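Local coordinates for lactate dehydrogenase, adjacent gene encodes predicted malate dehydrogenase (Cryptosporidium parvum, PDB 4ND2), which probably interconverts (S)-lactate and pyruvate with NAD as cofactor, at residues A[3-8]-A[247-252]. Residues are numbered along the deposited sequence; the frame is centred on the assembly and turned at random.
Sequences ERRKIA and YLKDKK
Where Leu248 at the end of helix 234-248 meets Arg5 just ahead of strand 6-10, the turn beyond the helix is braced by Asp250 OD1, which is gripped twice: Lys252 NZ reaches its syn lone pair in a salt bridge of 2.8 Å, and the backbone N of Lys280 donates to the same oxygen. Asp250 has positive phi (52°), and its N bonds to Tyr247 O at 3.2 Å as part of a Schellman motif that ends the helix. The helix C-terminus thereby presents the carbonyl oxygen of Leu248 to Arg5, whose side chain runs extended from CG to NE and carries its guanidinium past the leucine. The oxygen sits over one face of that group, nearer NH1 than its centre, with Arg5 NH1 3.2 Å from Leu248 O. Its angle is too poor for a hydrogen bond, so the attraction is probably electrostatic, between a cation and the negative end of a helix. That pull may offset the nearness of Lys249, whose NZ lies 4.4 Å from Arg5 NH2. Arg5 NH2 also lies near Arg5 NH2 of the second subunit, a second like-charged pair. Asp250 OD2 forms a salt bridge with Arg4 NE of the second subunit, and Arg4 NE does so with Asp250 OD2 of that subunit.

Beneath this charged layer the contact turns apolar. Leu248 divides its branches: CD2 lies alongside the Arg5 aliphatic stem, 4.1 Å from Arg5 CG, and CD1 meets Ile7 CD1 at 3.9 Å. With Ile7 CG1 anti to the carbonyl carbon (chi1 -61°), the ethyl arm extends toward the leucine, and both residues also touch Val75. The arrangement joins a helix end of the alpha/beta C-terminal domain to the opening strand of the Rossmann fold, leading into the GxGxxG turn (Gly11, Gly13, Gly16) at the start of helix 14-26, predicted to bind NAD.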
ATOM      1  N   GLU A   3     -14.092 -12.058 -12.851  1.00 43.50           N
ATOM      2  CA  GLU A   3     -13.380 -13.219 -12.331  1.00 41.60           C
ATOM      3  C   GLU A   3     -12.055 -12.777 -11.738  1.00 37.89           C
ATOM      4  O   GLU A   3     -11.463 -11.793 -12.190  1.00 36.68           O
ATOM      5  CB  GLU A   3     -13.138 -14.235 -13.443  1.00 43.26           C
ATOM      6  CG  GLU A   3     -14.399 -14.944 -13.902  1.00 45.31           C
ATOM      7  CD  GLU A   3     -14.110 -16.054 -14.890  1.00 47.05           C
ATOM      8  OE1 GLU A   3     -13.587 -15.750 -15.983  1.00 48.73           O
ATOM      9  OE2 GLU A   3     -14.408 -17.227 -14.576  1.00 48.39           O
ATOM     10  N   ARG A   4     -11.596 -13.502 -10.722  1.00 33.89           N
ATOM     11  CA  ARG A   4     -10.312 -13.217 -10.098  1.00 31.64           C
ATOM     12  C   ARG A   4      -9.198 -13.292 -11.135  1.00 29.37           C
ATOM     13  O   ARG A   4      -9.208 -14.162 -12.006  1.00 28.24           O
ATOM     14  CB  ARG A   4     -10.021 -14.210  -8.972  1.00 31.77           C
ATOM     15  CG  ARG A   4     -10.903 -14.058  -7.742  1.00 32.28           C
ATOM     16  CD  ARG A   4     -10.311 -14.837  -6.580  1.00 32.40           C
ATOM     17  NE  ARG A   4     -11.037 -14.659  -5.323  1.00 32.66           N
ATOM     18  CZ  ARG A   4     -10.491 -14.769  -4.109  1.00 32.78           C
ATOM     19  NH1 ARG A   4      -9.196 -15.043  -3.960  1.00 31.98           N
ATOM     20  NH2 ARG A   4     -11.244 -14.591  -3.027  1.00 33.02           N
ATOM     21  N   ARG A   5      -8.247 -12.367 -11.045  1.00 27.29           N
ATOM     22  CA  ARG A   5      -7.049 -12.429 -11.871  1.00 26.41           C
ATOM     23  C   ARG A   5      -6.206 -13.621 -11.425  1.00 24.84           C
ATOM     24  O   ARG A   5      -6.190 -13.969 -10.244  1.00 23.79           O
ATOM     25  CB  ARG A   5      -6.264 -11.121 -11.782  1.00 27.33           C
ATOM     26  CG  ARG A   5      -6.956  -9.983 -12.518  1.00 28.67           C
ATOM     27  CD  ARG A   5      -6.555  -8.615 -11.996  1.00 30.20           C
ATOM     28  NE  ARG A   5      -7.140  -7.542 -12.807  1.00 31.38           N
ATOM     29  CZ  ARG A   5      -7.073  -6.243 -12.518  1.00 31.82           C
ATOM     30  NH1 ARG A   5      -7.639  -5.354 -13.328  1.00 33.16           N
ATOM     31  NH2 ARG A   5      -6.450  -5.824 -11.424  1.00 32.19           N
ATOM     32  N   LYS A   6      -5.527 -14.249 -12.381  1.00 23.51           N
ATOM     33  CA  LYS A   6      -4.827 -15.509 -12.139  1.00 22.77           C
ATOM     34  C   LYS A   6      -3.445 -15.510 -12.786  1.00 21.64           C
ATOM     35  O   LYS A   6      -3.318 -15.305 -13.996  1.00 21.38           O
ATOM     36  CB  LYS A   6      -5.665 -16.672 -12.684  1.00 23.25           C
ATOM     37  CG  LYS A   6      -5.086 -18.051 -12.423  1.00 23.72           C
ATOM     38  CD  LYS A   6      -6.034 -19.144 -12.894  1.00 24.38           C
ATOM     39  CE  LYS A   6      -5.406 -20.520 -12.738  1.00 24.74           C
ATOM     40  NZ  LYS A   6      -6.370 -21.614 -13.024  1.00 24.81           N
ATOM     41  N   ILE A   7      -2.420 -15.738 -11.968  1.00 20.46           N
ATOM     42  CA  ILE A   7      -1.044 -15.850 -12.440  1.00 19.90           C
ATOM     43  C   ILE A   7      -0.531 -17.264 -12.196  1.00 19.63           C
ATOM     44  O   ILE A   7      -0.605 -17.772 -11.077  1.00 19.72           O
ATOM     45  CB  ILE A   7      -0.107 -14.850 -11.728  1.00 19.57           C
ATOM     46  CG1 ILE A   7      -0.564 -13.408 -11.999  1.00 19.44           C
ATOM     47  CG2 ILE A   7       1.335 -15.057 -12.182  1.00 19.48           C
ATOM     48  CD1 ILE A   7       0.231 -12.353 -11.258  1.00 19.54           C
ATOM     49  N   ALA A   8      -0.013 -17.891 -13.247  1.00 19.38           N
ATOM     50  CA  ALA A   8       0.633 -19.196 -13.129  1.00 19.47           C
ATOM     51  C   ALA A   8       2.144 -19.006 -13.088  1.00 19.37           C
ATOM     52  O   ALA A   8       2.718 -18.353 -13.961  1.00 19.46           O
ATOM     53  CB  ALA A   8       0.241 -20.096 -14.291  1.00 19.38           C
ATOM     54  N   TYR A 247       0.661  -5.425 -17.164  1.00 18.04           N
ATOM     55  CA  TYR A 247      -0.308  -6.116 -18.004  1.00 18.19           C
ATOM     56  C   TYR A 247      -1.695  -6.130 -17.363  1.00 18.29           C
ATOM     57  O   TYR A 247      -2.672  -5.712 -17.981  1.00 18.03           O
ATOM     58  CB  TYR A 247       0.152  -7.551 -18.294  1.00 18.31           C
ATOM     59  CG  TYR A 247      -0.806  -8.323 -19.172  1.00 18.45           C
ATOM     60  CD1 TYR A 247      -0.815  -8.141 -20.551  1.00 18.70           C
ATOM     61  CD2 TYR A 247      -1.713  -9.226 -18.624  1.00 18.63           C
ATOM     62  CE1 TYR A 247      -1.698  -8.833 -21.362  1.00 18.86           C
ATOM     63  CE2 TYR A 247      -2.598  -9.929 -19.428  1.00 18.85           C
ATOM     64  CZ  TYR A 247      -2.587  -9.727 -20.794  1.00 18.98           C
ATOM     65  OH  TYR A 247      -3.461 -10.424 -21.594  1.00 19.23           O
ATOM     66  N   LEU A 248      -1.771  -6.611 -16.124  1.00 18.61           N
ATOM     67  CA  LEU A 248      -3.054  -6.810 -15.445  1.00 19.02           C
ATOM     68  C   LEU A 248      -3.811  -5.509 -15.179  1.00 19.45           C
ATOM     69  O   LEU A 248      -5.038  -5.498 -15.192  1.00 19.50           O
ATOM     70  CB  LEU A 248      -2.856  -7.574 -14.129  1.00 18.82           C
ATOM     71  CG  LEU A 248      -2.431  -9.041 -14.270  1.00 18.75           C
ATOM     72  CD1 LEU A 248      -1.979  -9.610 -12.932  1.00 18.79           C
ATOM     73  CD2 LEU A 248      -3.560  -9.876 -14.848  1.00 18.75           C
ATOM     74  N   LYS A 249      -3.080  -4.425 -14.938  1.00 20.19           N
ATOM     75  CA  LYS A 249      -3.692  -3.123 -14.673  1.00 20.80           C
ATOM     76  C   LYS A 249      -3.683  -2.196 -15.894  1.00 20.73           C
ATOM     77  O   LYS A 249      -4.112  -1.047 -15.799  1.00 19.96           O
ATOM     78  CB  LYS A 249      -2.995  -2.458 -13.487  1.00 21.83           C
ATOM     79  CG  LYS A 249      -3.193  -3.218 -12.185  1.00 22.84           C
ATOM     80  CD  LYS A 249      -2.267  -2.719 -11.088  1.00 24.03           C
ATOM     81  CE  LYS A 249      -2.785  -3.066  -9.700  1.00 24.94           C
ATOM     82  NZ  LYS A 249      -4.188  -2.622  -9.445  1.00 25.54           N
ATOM     83  N   ASP A 250      -3.206  -2.702 -17.033  1.00 20.78           N
ATOM     84  CA  ASP A 250      -3.195  -1.948 -18.290  1.00 21.11           C
ATOM     85  C   ASP A 250      -2.534  -0.584 -18.094  1.00 21.01           C
ATOM     86  O   ASP A 250      -3.095   0.450 -18.459  1.00 20.74           O
ATOM     87  CB  ASP A 250      -4.625  -1.790 -18.825  1.00 21.31           C
ATOM     88  CG  ASP A 250      -4.676  -1.143 -20.206  1.00 21.82           C
ATOM     89  OD1 ASP A 250      -3.794  -1.425 -21.047  1.00 21.67           O
ATOM     90  OD2 ASP A 250      -5.608  -0.348 -20.447  1.00 21.96           O
ATOM     91  N   LYS A 251      -1.338  -0.594 -17.515  1.00 21.20           N
ATOM     92  CA  LYS A 251      -0.671   0.639 -17.088  1.00 21.70           C
ATOM     93  C   LYS A 251      -0.134   1.515 -18.217  1.00 21.55           C
ATOM     94  O   LYS A 251       0.058   2.717 -18.016  1.00 21.37           O
ATOM     95  CB  LYS A 251       0.498   0.321 -16.156  1.00 22.35           C
ATOM     96  CG  LYS A 251       0.101  -0.144 -14.769  1.00 23.17           C
ATOM     97  CD  LYS A 251       1.321  -0.160 -13.865  1.00 24.14           C
ATOM     98  CE  LYS A 251       1.040  -0.852 -12.549  1.00 25.11           C
ATOM     99  NZ  LYS A 251       2.260  -0.880 -11.692  1.00 26.05           N
ATOM    100  N   LYS A 252       0.131   0.919 -19.378  1.00 21.17           N
ATOM    101  CA  LYS A 252       0.933   1.568 -20.421  1.00 21.34           C
ATOM    102  C   LYS A 252       2.274   2.008 -19.820  1.00 21.13           C
ATOM    103  O   LYS A 252       2.747   3.122 -20.058  1.00 21.33           O
ATOM    104  CB  LYS A 252       0.196   2.766 -21.043  1.00 21.49           C
ATOM    105  CG  LYS A 252      -1.277   2.533 -21.348  1.00 21.77           C
ATOM    106  CD  LYS A 252      -1.505   1.357 -22.280  1.00 22.04           C
ATOM    107  CE  LYS A 252      -2.979   1.237 -22.634  1.00 22.29           C
ATOM    108  NZ  LYS A 252      -3.297  -0.008 -23.382  1.00 22.52           N
TER